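Local coordinates for proximal thread matrix protein 1 (Mytilus galloprovincialis, PDB 4CN9), which probably binds collagen as a matrix protein of the mussel byssus, using tandem von Willebrand factor type A domains, and also binds zinc, at residues D46-D51 / P443-K448; C50-D55 / L240-C245; K78-E83 / T232-V237; L84-T89 / D124-I129. One frame throughout, in Å; residues are numbered along the deposited sequence.

Contact 1: residues D46-D51 / P443-K448; sequences DAEECD and PRAHKK. With ZN (zinc ion), chain D.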
loop_
_atom_site.group_PDB
_atom_site.type_symbol
_atom_site.label_atom_id
_atom_site.label_comp_id
_atom_site.label_asym_id
_atom_site.label_seq_id
_atom_site.Cartn_x
_atom_site.Cartn_y
_atom_site.Cartn_z
ATOM N N ASP A 46 -23.975 -7.865 5.383
ATOM C CA ASP A 46 -22.681 -7.629 6.020
ATOM C C ASP A 46 -21.660 -8.710 5.654
ATOM O O ASP A 46 -20.470 -8.569 5.950
ATOM C CB ASP A 46 -22.833 -7.559 7.546
ATOM C CG ASP A 46 -22.035 -6.419 8.163
ATOM O OD1 ASP A 46 -20.824 -6.306 7.872
ATOM O OD2 ASP A 46 -22.621 -5.637 8.942
ATOM N N ALA A 47 -22.120 -9.795 5.037
ATOM C CA ALA A 47 -21.205 -10.833 4.556
ATOM C C ALA A 47 -20.896 -10.581 3.082
ATOM O O ALA A 47 -21.809 -10.443 2.276
ATOM C CB ALA A 47 -21.817 -12.222 4.736
ATOM N N GLU A 48 -19.622 -10.502 2.710
ATOM C CA GLU A 48 -19.343 -10.455 1.280
ATOM C C GLU A 48 -18.491 -11.553 0.715
ATOM O O GLU A 48 -17.985 -12.419 1.422
ATOM C CB GLU A 48 -18.774 -9.130 0.794
ATOM C CG GLU A 48 -18.188 -8.193 1.761
ATOM C CD GLU A 48 -18.517 -6.795 1.310
ATOM O OE1 GLU A 48 -19.693 -6.414 1.441
ATOM O OE2 GLU A 48 -17.633 -6.101 0.771
ATOM N N GLU A 49 -18.379 -11.475 -0.605
ATOM C CA GLU A 49 -17.640 -12.416 -1.409
ATOM C C GLU A 49 -16.754 -11.672 -2.394
ATOM O O GLU A 49 -16.939 -10.480 -2.666
ATOM C CB GLU A 49 -18.593 -13.320 -2.190
ATOM C CG GLU A 49 -19.375 -12.606 -3.282
ATOM C CD GLU A 49 -20.477 -13.465 -3.885
ATOM O OE1 GLU A 49 -21.059 -14.294 -3.157
ATOM O OE2 GLU A 49 -20.763 -13.302 -5.091
ATOM N N CYS A 50 -15.789 -12.410 -2.917
ATOM C CA CYS A 50 -14.888 -11.927 -3.929
ATOM C C CYS A 50 -14.889 -12.977 -5.020
ATOM O O CYS A 50 -14.709 -14.162 -4.737
ATOM C CB CYS A 50 -13.491 -11.776 -3.340
ATOM S SG CYS A 50 -12.282 -11.162 -4.511
ATOM N N ASP A 51 -15.105 -12.551 -6.256
ATOM C CA ASP A 51 -15.208 -13.478 -7.385
ATOM C C ASP A 51 -13.869 -13.586 -8.136
ATOM O O ASP A 51 -13.749 -14.316 -9.118
ATOM C CB ASP A 51 -16.316 -13.034 -8.360
ATOM C CG ASP A 51 -17.695 -12.928 -7.702
ATOM O OD1 ASP A 51 -17.945 -13.526 -6.635
ATOM O OD2 ASP A 51 -18.556 -12.218 -8.254
ATOM N N PRO A 443 -12.020 -1.641 -6.446
ATOM C CA PRO A 443 -12.631 -2.577 -5.490
ATOM C C PRO A 443 -13.631 -3.510 -6.170
ATOM O O PRO A 443 -14.484 -3.032 -6.906
ATOM C CB PRO A 443 -13.346 -1.650 -4.502
ATOM C CG PRO A 443 -13.668 -0.442 -5.289
ATOM C CD PRO A 443 -12.551 -0.275 -6.289
ATOM N N ARG A 444 -13.533 -4.815 -5.922
ATOM C CA ARG A 444 -14.371 -5.785 -6.624
ATOM C C ARG A 444 -15.225 -6.654 -5.694
ATOM O O ARG A 444 -15.976 -7.513 -6.163
ATOM C CB ARG A 444 -13.504 -6.669 -7.519
ATOM C CG ARG A 444 -12.965 -5.956 -8.762
ATOM C CD ARG A 444 -12.573 -6.921 -9.891
ATOM N NE ARG A 444 -13.544 -8.002 -10.103
ATOM C CZ ARG A 444 -13.609 -8.761 -11.195
ATOM N NH1 ARG A 444 -12.775 -8.567 -12.212
ATOM N NH2 ARG A 444 -14.524 -9.719 -11.275
ATOM N N ALA A 445 -15.121 -6.439 -4.389
ATOM C CA ALA A 445 -15.949 -7.194 -3.451
ATOM C C ALA A 445 -17.397 -6.677 -3.475
ATOM O O ALA A 445 -17.650 -5.517 -3.819
ATOM C CB ALA A 445 -15.383 -7.116 -2.057
ATOM N N HIS A 446 -18.333 -7.551 -3.118
ATOM C CA HIS A 446 -19.749 -7.213 -3.091
ATOM C C HIS A 446 -20.477 -8.139 -2.119
ATOM O O HIS A 446 -19.939 -9.173 -1.713
ATOM C CB HIS A 446 -20.354 -7.340 -4.491
ATOM C CG HIS A 446 -20.091 -8.661 -5.141
ATOM N ND1 HIS A 446 -18.990 -8.887 -5.938
ATOM C CD2 HIS A 446 -20.770 -9.832 -5.097
ATOM C CE1 HIS A 446 -19.008 -10.136 -6.372
ATOM N NE2 HIS A 446 -20.079 -10.731 -5.878
ATOM N N LYS A 447 -21.700 -7.771 -1.741
ATOM C CA LYS A 447 -22.471 -8.577 -0.795
ATOM C C LYS A 447 -22.774 -9.973 -1.340
ATOM O O LYS A 447 -23.052 -10.143 -2.527
ATOM C CB LYS A 447 -23.767 -7.860 -0.425
ATOM C CG LYS A 447 -23.538 -6.603 0.393
ATOM C CD LYS A 447 -24.839 -5.913 0.761
ATOM C CE LYS A 447 -24.574 -4.682 1.614
ATOM N NZ LYS A 447 -25.835 -4.003 2.009
ATOM N N LYS A 448 -22.702 -10.975 -0.467
ATOM C CA LYS A 448 -23.081 -12.338 -0.832
ATOM C C LYS A 448 -24.530 -12.396 -1.297
ATOM O O LYS A 448 -25.384 -11.692 -0.755
ATOM C CB LYS A 448 -22.891 -13.282 0.354
ATOM C CG LYS A 448 -21.501 -13.860 0.434
ATOM C CD LYS A 448 -21.386 -14.968 1.450
ATOM C CE LYS A 448 -19.959 -15.472 1.494
ATOM N NZ LYS A 448 -19.751 -16.498 2.529
HETATM ZN ZN ZN D . -19.874 -12.554 -6.679
HETATM O O HOH W 1 -15.460 -9.900 -7.034
HETATM O O HOH W 2 -21.407 -12.446 -8.101
HETATM O O HOH W 3 -20.578 -14.271 -7.621
#

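Contact 2: residues C50-D55 / L240-C245; sequences CDVQAD and LACEVC. With ZN (zinc ion), chain D.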
loop_
_atom_site.group_PDB
_atom_site.type_symbol
_atom_site.label_atom_id
_atom_site.label_comp_id
_atom_site.label_asym_id
_atom_site.label_seq_id
_atom_site.Cartn_x
_atom_site.Cartn_y
_atom_site.Cartn_z
ATOM N N CYS A 50 -15.789 -12.410 -2.917
ATOM C CA CYS A 50 -14.888 -11.927 -3.929
ATOM C C CYS A 50 -14.889 -12.977 -5.020
ATOM O O CYS A 50 -14.709 -14.162 -4.737
ATOM C CB CYS A 50 -13.491 -11.776 -3.340
ATOM S SG CYS A 50 -12.282 -11.162 -4.511
ATOM N N ASP A 51 -15.105 -12.551 -6.256
ATOM C CA ASP A 51 -15.208 -13.478 -7.385
ATOM C C ASP A 51 -13.869 -13.586 -8.136
ATOM O O ASP A 51 -13.749 -14.316 -9.118
ATOM C CB ASP A 51 -16.316 -13.034 -8.360
ATOM C CG ASP A 51 -17.695 -12.928 -7.702
ATOM O OD1 ASP A 51 -17.945 -13.526 -6.635
ATOM O OD2 ASP A 51 -18.556 -12.218 -8.254
ATOM N N VAL A 52 -12.865 -12.864 -7.652
ATOM C CA VAL A 52 -11.565 -12.791 -8.315
ATOM C C VAL A 52 -10.831 -14.120 -8.246
ATOM O O VAL A 52 -10.880 -14.793 -7.225
ATOM C CB VAL A 52 -10.693 -11.685 -7.679
ATOM C CG1 VAL A 52 -9.308 -11.630 -8.329
ATOM C CG2 VAL A 52 -11.384 -10.327 -7.817
ATOM N N GLN A 53 -10.159 -14.499 -9.331
ATOM C CA GLN A 53 -9.359 -15.724 -9.347
ATOM C C GLN A 53 -8.005 -15.472 -8.704
ATOM O O GLN A 53 -7.249 -14.610 -9.143
ATOM C CB GLN A 53 -9.173 -16.243 -10.771
ATOM C CG GLN A 53 -10.447 -16.828 -11.354
ATOM C CD GLN A 53 -10.293 -17.239 -12.802
ATOM O OE1 GLN A 53 -9.186 -17.517 -13.271
ATOM N NE2 GLN A 53 -11.410 -17.280 -13.524
ATOM N N ALA A 54 -7.697 -16.233 -7.663
ATOM C CA ALA A 54 -6.560 -15.915 -6.810
ATOM C C ALA A 54 -5.913 -17.167 -6.233
ATOM O O ALA A 54 -6.568 -18.204 -6.065
ATOM C CB ALA A 54 -7.011 -15.000 -5.667
ATOM N N ASP A 55 -4.617 -17.045 -5.945
ATOM C CA ASP A 55 -3.905 -17.982 -5.085
ATOM C C ASP A 55 -3.679 -17.245 -3.753
ATOM O O ASP A 55 -3.015 -16.202 -3.705
ATOM C CB ASP A 55 -2.580 -18.431 -5.731
ATOM C CG ASP A 55 -2.781 -19.391 -6.917
ATOM O OD1 ASP A 55 -3.752 -20.178 -6.917
ATOM O OD2 ASP A 55 -1.941 -19.364 -7.853
ATOM N N LEU A 240 -10.167 -5.683 0.918
ATOM C CA LEU A 240 -8.770 -5.464 0.520
ATOM C C LEU A 240 -8.252 -6.574 -0.389
ATOM O O LEU A 240 -7.489 -6.311 -1.326
ATOM C CB LEU A 240 -7.875 -5.346 1.753
ATOM C CG LEU A 240 -8.115 -4.162 2.687
ATOM C CD1 LEU A 240 -7.524 -4.432 4.067
ATOM C CD2 LEU A 240 -7.511 -2.897 2.091
ATOM N N ALA A 241 -8.652 -7.816 -0.120
ATOM C CA ALA A 241 -8.214 -8.944 -0.943
ATOM C C ALA A 241 -8.782 -8.819 -2.340
ATOM O O ALA A 241 -8.169 -9.269 -3.309
ATOM C CB ALA A 241 -8.651 -10.262 -0.333
ATOM N N CYS A 242 -9.959 -8.205 -2.442
ATOM C CA CYS A 242 -10.639 -8.094 -3.721
ATOM C C CYS A 242 -10.331 -6.765 -4.412
ATOM O O CYS A 242 -10.938 -6.439 -5.427
ATOM C CB CYS A 242 -12.155 -8.224 -3.526
ATOM S SG CYS A 242 -12.966 -9.235 -4.772
ATOM N N GLU A 243 -9.413 -5.990 -3.838
ATOM C CA GLU A 243 -8.959 -4.756 -4.460
ATOM C C GLU A 243 -7.964 -5.109 -5.560
ATOM O O GLU A 243 -6.923 -5.692 -5.295
ATOM C CB GLU A 243 -8.304 -3.857 -3.413
ATOM C CG GLU A 243 -7.957 -2.456 -3.890
ATOM C CD GLU A 243 -9.165 -1.530 -3.961
ATOM O OE1 GLU A 243 -10.270 -1.938 -3.547
ATOM O OE2 GLU A 243 -9.005 -0.386 -4.427
ATOM N N VAL A 244 -8.287 -4.792 -6.806
ATOM C CA VAL A 244 -7.359 -5.092 -7.887
ATOM C C VAL A 244 -6.651 -3.821 -8.324
ATOM O O VAL A 244 -7.280 -2.859 -8.752
ATOM C CB VAL A 244 -8.048 -5.762 -9.080
ATOM C CG1 VAL A 244 -7.033 -6.042 -10.181
ATOM C CG2 VAL A 244 -8.724 -7.055 -8.636
ATOM N N CYS A 245 -5.333 -3.825 -8.191
ATOM C CA CYS A 245 -4.523 -2.655 -8.503
ATOM C C CYS A 245 -3.624 -2.994 -9.683
ATOM O O CYS A 245 -2.885 -3.963 -9.611
ATOM C CB CYS A 245 -3.678 -2.265 -7.280
ATOM S SG CYS A 245 -4.582 -1.436 -5.915
HETATM ZN ZN ZN D . -19.874 -12.554 -6.679
HETATM O O HOH W 2 -21.407 -12.446 -8.101
HETATM O O HOH W 3 -20.578 -14.271 -7.621
#

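Contact 3: residues K78-E83 / T232-V237; sequences KDFVKE and TLLKLV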
loop_
_atom_site.group_PDB
_atom_site.type_symbol
_atom_site.label_atom_id
_atom_site.label_comp_id
_atom_site.label_asym_id
_atom_site.label_seq_id
_atom_site.Cartn_x
_atom_site.Cartn_y
_atom_site.Cartn_z
ATOM N N LYS A 78 -8.616 -20.249 13.534
ATOM C CA LYS A 78 -8.964 -21.222 12.512
ATOM C C LYS A 78 -10.311 -20.889 11.886
ATOM O O LYS A 78 -10.492 -20.975 10.665
ATOM C CB LYS A 78 -9.007 -22.628 13.108
ATOM C CG LYS A 78 -7.646 -23.197 13.403
ATOM C CD LYS A 78 -7.736 -24.542 14.064
ATOM C CE LYS A 78 -6.355 -25.166 14.192
ATOM N NZ LYS A 78 -6.422 -26.565 14.644
ATOM N N ASP A 79 -11.268 -20.527 12.736
ATOM C CA ASP A 79 -12.612 -20.189 12.274
ATOM C C ASP A 79 -12.589 -18.978 11.353
ATOM O O ASP A 79 -13.268 -18.946 10.319
ATOM C CB ASP A 79 -13.540 -19.961 13.472
ATOM C CG ASP A 79 -13.859 -21.254 14.214
ATOM O OD1 ASP A 79 -13.562 -22.336 13.672
ATOM O OD2 ASP A 79 -14.411 -21.194 15.331
ATOM N N PHE A 80 -11.787 -17.988 11.718
ATOM C CA PHE A 80 -11.639 -16.809 10.888
ATOM C C PHE A 80 -11.134 -17.202 9.497
ATOM O O PHE A 80 -11.629 -16.700 8.493
ATOM C CB PHE A 80 -10.699 -15.801 11.558
ATOM C CG PHE A 80 -10.462 -14.568 10.745
ATOM C CD1 PHE A 80 -11.427 -13.580 10.669
ATOM C CD2 PHE A 80 -9.282 -14.399 10.040
ATOM C CE1 PHE A 80 -11.215 -12.443 9.927
ATOM C CE2 PHE A 80 -9.070 -13.267 9.285
ATOM C CZ PHE A 80 -10.039 -12.284 9.231
ATOM N N VAL A 81 -10.166 -18.114 9.439
ATOM C CA VAL A 81 -9.576 -18.500 8.158
ATOM C C VAL A 81 -10.581 -19.306 7.336
ATOM O O VAL A 81 -10.658 -19.166 6.124
ATOM C CB VAL A 81 -8.262 -19.293 8.357
ATOM C CG1 VAL A 81 -7.697 -19.754 7.022
ATOM C CG2 VAL A 81 -7.245 -18.429 9.100
ATOM N N LYS A 82 -11.366 -20.137 8.013
ATOM C CA LYS A 82 -12.460 -20.843 7.361
ATOM C C LYS A 82 -13.444 -19.880 6.714
ATOM O O LYS A 82 -13.934 -20.126 5.617
ATOM C CB LYS A 82 -13.200 -21.715 8.369
ATOM C CG LYS A 82 -12.432 -22.910 8.812
ATOM C CD LYS A 82 -13.262 -23.762 9.772
ATOM C CE LYS A 82 -12.415 -24.867 10.359
ATOM N NZ LYS A 82 -13.099 -25.564 11.475
ATOM N N GLU A 83 -13.742 -18.786 7.403
ATOM C CA GLU A 83 -14.659 -17.794 6.876
ATOM C C GLU A 83 -14.090 -17.106 5.628
ATOM O O GLU A 83 -14.823 -16.806 4.686
ATOM C CB GLU A 83 -15.003 -16.781 7.971
ATOM C CG GLU A 83 -15.856 -17.417 9.071
ATOM C CD GLU A 83 -15.884 -16.608 10.345
ATOM O OE1 GLU A 83 -15.467 -15.438 10.322
ATOM O OE2 GLU A 83 -16.324 -17.149 11.378
ATOM N N THR A 232 -14.941 -9.414 13.272
ATOM C CA THR A 232 -15.327 -8.061 12.894
ATOM C C THR A 232 -14.432 -7.507 11.777
ATOM O O THR A 232 -14.698 -6.440 11.236
ATOM C CB THR A 232 -15.318 -7.094 14.097
ATOM O OG1 THR A 232 -13.980 -6.877 14.557
ATOM C CG2 THR A 232 -16.172 -7.640 15.238
ATOM N N LEU A 233 -13.383 -8.240 11.418
ATOM C CA LEU A 233 -12.468 -7.767 10.391
ATOM C C LEU A 233 -12.727 -8.449 9.058
ATOM O O LEU A 233 -12.117 -8.089 8.054
ATOM C CB LEU A 233 -11.008 -8.008 10.803
ATOM C CG LEU A 233 -10.510 -7.400 12.120
ATOM C CD1 LEU A 233 -9.049 -7.762 12.321
ATOM C CD2 LEU A 233 -10.694 -5.888 12.166
ATOM N N LEU A 234 -13.621 -9.434 9.033
ATOM C CA LEU A 234 -13.805 -10.252 7.831
ATOM C C LEU A 234 -14.109 -9.412 6.594
ATOM O O LEU A 234 -13.461 -9.567 5.539
ATOM C CB LEU A 234 -14.910 -11.301 8.038
ATOM C CG LEU A 234 -15.095 -12.307 6.904
ATOM C CD1 LEU A 234 -13.804 -13.072 6.615
ATOM C CD2 LEU A 234 -16.226 -13.287 7.235
ATOM N N LYS A 235 -15.087 -8.524 6.709
ATOM C CA LYS A 235 -15.512 -7.739 5.548
ATOM C C LYS A 235 -14.369 -6.882 5.013
ATOM O O LYS A 235 -14.150 -6.808 3.800
ATOM C CB LYS A 235 -16.719 -6.853 5.883
ATOM C CG LYS A 235 -17.041 -5.855 4.781
ATOM C CD LYS A 235 -18.373 -5.149 5.006
ATOM C CE LYS A 235 -18.764 -4.297 3.798
ATOM N NZ LYS A 235 -17.710 -3.311 3.416
ATOM N N LEU A 236 -13.646 -6.248 5.928
ATOM C CA LEU A 236 -12.494 -5.423 5.585
ATOM C C LEU A 236 -11.395 -6.216 4.868
ATOM O O LEU A 236 -10.786 -5.731 3.919
ATOM C CB LEU A 236 -11.922 -4.789 6.854
ATOM C CG LEU A 236 -12.811 -3.745 7.534
ATOM C CD1 LEU A 236 -12.244 -3.326 8.886
ATOM C CD2 LEU A 236 -12.973 -2.532 6.641
ATOM N N VAL A 237 -11.135 -7.434 5.326
ATOM C CA VAL A 237 -10.102 -8.250 4.724
ATOM C C VAL A 237 -10.497 -8.650 3.318
ATOM O O VAL A 237 -9.684 -8.599 2.407
ATOM C CB VAL A 237 -9.788 -9.497 5.579
ATOM C CG1 VAL A 237 -8.871 -10.449 4.836
ATOM C CG2 VAL A 237 -9.160 -9.084 6.900
#

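Contact 4: residues L84-T89 / D124-I129; sequences LVDSFT and DIKKGI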
loop_
_atom_site.group_PDB
_atom_site.type_symbol
_atom_site.label_atom_id
_atom_site.label_comp_id
_atom_site.label_asym_id
_atom_site.label_seq_id
_atom_site.Cartn_x
_atom_site.Cartn_y
_atom_site.Cartn_z
ATOM N N LEU A 84 -12.778 -16.881 5.619
ATOM C CA LEU A 84 -12.092 -16.370 4.427
ATOM C C LEU A 84 -12.282 -17.299 3.243
ATOM O O LEU A 84 -12.633 -16.861 2.151
ATOM C CB LEU A 84 -10.591 -16.226 4.696
ATOM C CG LEU A 84 -10.224 -15.200 5.769
ATOM C CD1 LEU A 84 -8.736 -15.248 6.088
ATOM C CD2 LEU A 84 -10.641 -13.806 5.311
ATOM N N VAL A 85 -12.014 -18.580 3.456
ATOM C CA VAL A 85 -12.182 -19.576 2.410
ATOM C C VAL A 85 -13.578 -19.493 1.791
ATOM O O VAL A 85 -13.737 -19.516 0.569
ATOM C CB VAL A 85 -11.958 -20.983 2.952
ATOM C CG1 VAL A 85 -12.392 -22.030 1.924
ATOM C CG2 VAL A 85 -10.492 -21.171 3.341
ATOM N N ASP A 86 -14.587 -19.374 2.643
ATOM C CA ASP A 86 -15.986 -19.348 2.197
ATOM C C ASP A 86 -16.384 -18.014 1.586
ATOM O O ASP A 86 -17.512 -17.858 1.129
ATOM C CB ASP A 86 -16.923 -19.693 3.368
ATOM C CG ASP A 86 -17.034 -21.195 3.603
ATOM O OD1 ASP A 86 -16.603 -21.973 2.721
ATOM O OD2 ASP A 86 -17.550 -21.603 4.662
ATOM N N SER A 87 -15.457 -17.057 1.569
ATOM C CA SER A 87 -15.694 -15.741 0.967
ATOM C C SER A 87 -15.237 -15.652 -0.497
ATOM O O SER A 87 -15.564 -14.683 -1.210
ATOM C CB SER A 87 -14.974 -14.671 1.790
ATOM O OG SER A 87 -15.373 -14.736 3.155
ATOM N N PHE A 88 -14.491 -16.654 -0.953
ATOM C CA PHE A 88 -13.973 -16.653 -2.320
ATOM C C PHE A 88 -14.738 -17.645 -3.166
ATOM O O PHE A 88 -14.550 -18.848 -3.048
ATOM C CB PHE A 88 -12.466 -16.943 -2.332
ATOM C CG PHE A 88 -11.650 -15.810 -1.784
ATOM C CD1 PHE A 88 -11.267 -14.762 -2.601
ATOM C CD2 PHE A 88 -11.303 -15.777 -0.449
ATOM C CE1 PHE A 88 -10.538 -13.716 -2.102
ATOM C CE2 PHE A 88 -10.568 -14.733 0.056
ATOM C CZ PHE A 88 -10.199 -13.692 -0.774
ATOM N N THR A 89 -15.600 -17.115 -4.022
ATOM C CA THR A 89 -16.570 -17.931 -4.744
ATOM C C THR A 89 -15.921 -18.946 -5.686
ATOM O O THR A 89 -16.465 -20.027 -5.877
ATOM C CB THR A 89 -17.561 -17.043 -5.528
ATOM O OG1 THR A 89 -16.865 -16.319 -6.546
ATOM C CG2 THR A 89 -18.248 -16.065 -4.594
ATOM N N ASP A 124 -12.824 -29.530 1.975
ATOM C CA ASP A 124 -11.513 -30.125 2.198
ATOM C C ASP A 124 -10.488 -29.119 2.740
ATOM O O ASP A 124 -9.699 -29.451 3.630
ATOM C CB ASP A 124 -11.002 -30.749 0.904
ATOM C CG ASP A 124 -11.684 -32.072 0.589
ATOM O OD1 ASP A 124 -12.350 -32.624 1.483
ATOM O OD2 ASP A 124 -11.545 -32.561 -0.547
ATOM N N ILE A 125 -10.502 -27.898 2.206
ATOM C CA ILE A 125 -9.611 -26.847 2.700
ATOM C C ILE A 125 -9.934 -26.535 4.159
ATOM O O ILE A 125 -9.034 -26.420 4.994
ATOM C CB ILE A 125 -9.703 -25.572 1.841
ATOM C CG1 ILE A 125 -9.132 -25.835 0.438
ATOM C CG2 ILE A 125 -8.967 -24.413 2.515
ATOM C CD1 ILE A 125 -9.565 -24.803 -0.584
ATOM N N LYS A 126 -11.221 -26.424 4.481
ATOM C CA LYS A 126 -11.626 -26.103 5.847
ATOM C C LYS A 126 -11.218 -27.195 6.845
ATOM O O LYS A 126 -10.803 -26.898 7.967
ATOM C CB LYS A 126 -13.126 -25.769 5.902
ATOM C CG LYS A 126 -13.446 -24.430 5.213
ATOM C CD LYS A 126 -14.862 -23.929 5.465
ATOM C CE LYS A 126 -15.918 -24.813 4.803
ATOM N NZ LYS A 126 -17.273 -24.388 5.254
ATOM N N LYS A 127 -11.309 -28.451 6.416
ATOM C CA LYS A 127 -10.845 -29.584 7.207
ATOM C C LYS A 127 -9.329 -29.514 7.407
ATOM O O LYS A 127 -8.820 -29.762 8.503
ATOM C CB LYS A 127 -11.226 -30.889 6.498
ATOM C CG LYS A 127 -10.660 -32.157 7.108
ATOM C CD LYS A 127 -11.396 -32.574 8.368
ATOM C CE LYS A 127 -10.948 -33.966 8.831
ATOM N NZ LYS A 127 -11.269 -34.213 10.270
ATOM N N GLY A 128 -8.607 -29.167 6.347
ATOM C CA GLY A 128 -7.176 -28.933 6.466
ATOM C C GLY A 128 -6.856 -27.904 7.531
ATOM O O GLY A 128 -5.964 -28.104 8.344
ATOM N N ILE A 129 -7.590 -26.793 7.535
ATOM C CA ILE A 129 -7.388 -25.741 8.531
ATOM C C ILE A 129 -7.668 -26.273 9.942
ATOM O O ILE A 129 -6.884 -26.055 10.885
ATOM C CB ILE A 129 -8.300 -24.543 8.231
ATOM C CG1 ILE A 129 -7.827 -23.825 6.957
ATOM C CG2 ILE A 129 -8.340 -23.579 9.408
ATOM C CD1 ILE A 129 -8.883 -22.945 6.339
#

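Contact 1: residues D46-D51 / P443-K448
The imidazole of H446 lies with one face over the backbone carbonyl of E49, whose O sits 4.2 Å above the ring plane, over its centre. At the ring edge, near its plane, are CG of D51 and a zinc-bound water. The E49 and D51 carboxylates are each turned 69° from the ring, and all three groups converge on one zinc ion. H446 gives NE2 (2.0 Å to zinc), E49 gives only OE2 (2.0 Å to zinc), and D51 grips the metal with both oxygens, OD2 at 2.1 Å from zinc. Two waters complete six donor atoms. The pairing places the E49 and H446 side chains on one face, and chi1 (68° for E49, 52° for H446), with CG between the backbone N and carbonyl carbon, aims them at the metal. Behind them E49 and H446 form an antiparallel hydrogen-bonded pair, H446 N to E49 O 3.3 Å. The backbone pairing goes on with a nearly straight bond of 2.9 Å from K448 N to A47 O. T89 OG1 supplies a second-shell bond to D51 OD1. The chain's two modelled ends thus meet as 48-49, an outer strand, beside 439-447, the middle strand of a three-stranded antiparallel sheet completed by 243-247, while A445 touches D239 and C50 touches I238 of helix 234-241.

Contact 2: residues C50-D55 / L240-C245
C50 and C242 are joined by a disulfide that fastens the chain just ahead of strand 54-61, a central parallel strand of a von Willebrand factor type A fold, to the end of helix 234-241. The SG atoms of C50 and C242 are 2.1 Å apart, and chi3 is 89°, close to a right angle, so the two CB-SG bonds are turned nearly perpendicular about the sulfur-sulfur bond. C50 reaches straight out: its SG lies opposite the backbone N (chi1 -179°), and the CB bond points at the other segment. C242 comes in from the flank, at the place where the chain first leaves helical geometry before turning into strand 243-247; E243 N still bonds back to L240 O at that turn. V52, two residues beyond C50, also faces the helix end and brings the same CG2 branch to two partners. One is the C242 sulfur, and the other is V244, whose own CG2 meets it at 4.3 Å. V52 thus covers the bridge on one flank, and F88 packs against C50. Between C50 and V52 the chain turns D51 the other way, towards the zinc, so that alternate residues serve the metal site and the apolar cluster. Past V52 the chain enters strand 54-61, in the middle of the six-stranded mixed sheet, and V52 and V244 both touch Q166 at the start of the neighbouring strand 166-173. The CG2 methyl of V52 ends 3.6 Å from SG of C242.

Contact 3: residues K78-E83 / T232-V237
F80 brings the edge of its ring, at CE1 and CZ, against the first turn of helix 234-241. L234 N lies near the ring plane, 4.0 Å from F80 CE1, so the phenyl meets the helix backbone edge-on. A little further round the same edge, F80 CZ approaches CG2 of V237 at 4.1 Å. With its CG set opposite the backbone N (chi1 178°), the ring is thrown out from helix 73-85 far enough to cross to the second helix. One turn on, E83 takes part through CB, 3.8 Å from CD2 of L234, and through OE1, which borders the same CD2; the two side chains pass at a slant. L234 extends away from its own backbone (chi1 -174°) and forks, CD2 towards E83 and CD1 towards both E83 CB and the F80 ring, where CE1 of F80 lies 4.3 Å from CD1 of L234. Cut back to alanine, L234 would lose both methyl branches, which is likely to leave a gap between the helices and the E83 stem without its apolar cover. Both helices lie on one face of the six-stranded sheet of the von Willebrand factor type A fold: F80 rests on M172 and I200, and V237 on I170 and I200. Helix 73-85 also meets helix 122-130 through V81 and I129. Because the segments meet through apolar side chains and an aromatic edge against backbone, with no polar pair between them, the fit probably depends on shape, and the E83 carboxylate lies at the rim, against the leucine.

Contact 4: residues L84-T89 / D124-I129
D86 and K126 form a salt bridge, with K126 NZ giving a hydrogen bond of 2.9 Å to D86 OD2. The lysine approaches the syn lone pair, on the side of the other oxygen, so OD1 of D86 is also near, 3.6 Å from K126 NZ. A bend at chi3 (-68°) turns the K126 chain across the carboxylate at about a right angle, and its CE methylene is close to both oxygens. A leucine in place of D86 would probably leave the K126 ammonium without its charged mate and its chain freer to turn. The aspartate stands in a type I turn from V85 to F88, closed by a weak F88 N to V85 O bond of 3.3 Å; S87 N also bonds back to L84 O as the chain leaves helix 73-85. In the von Willebrand factor type A fold this helix is flanked by 122-130, and V85 faces it. V85 divides its methyls: CG1 lies against the K126 stem, while CG2 is 3.7 Å from CG2 of I125. That same V85 CG2 meets CD1 of I129 at 3.8 Å, the two side chains sliding past each other in opposite directions. I125 and I129 stand one turn apart, and V85 sits against both; beyond them I129 reaches V81, and I125 reaches F119 and V91.

How the contacts relate
The four contacts lie on the same side of the chain's centre, at and around the first domain. Contacts 1 and 2 share C50 and D51 and have centres 10 Å apart; R444 N of contact 1 probably bonds C242 O of contact 2 (3.1 Å). Contact 4 reaches the zinc site through its turn: T89 OG1 lies 3.0 Å from D51 OD1, and S87 O lies 2.9 Å from C50 N. A probable bond of 3.0 Å from K448 NZ to D86 O ties the chain's modelled end to the turn that follows helix 73-85. Contacts 3 and 4 share that helix, while contact 3 joins contact 2 through helix 234-241. The MIDAS zinc, bound by S63, S65 and D174, is a separate site; F80 is about 11 Å from nearby D61, side chain to side chain.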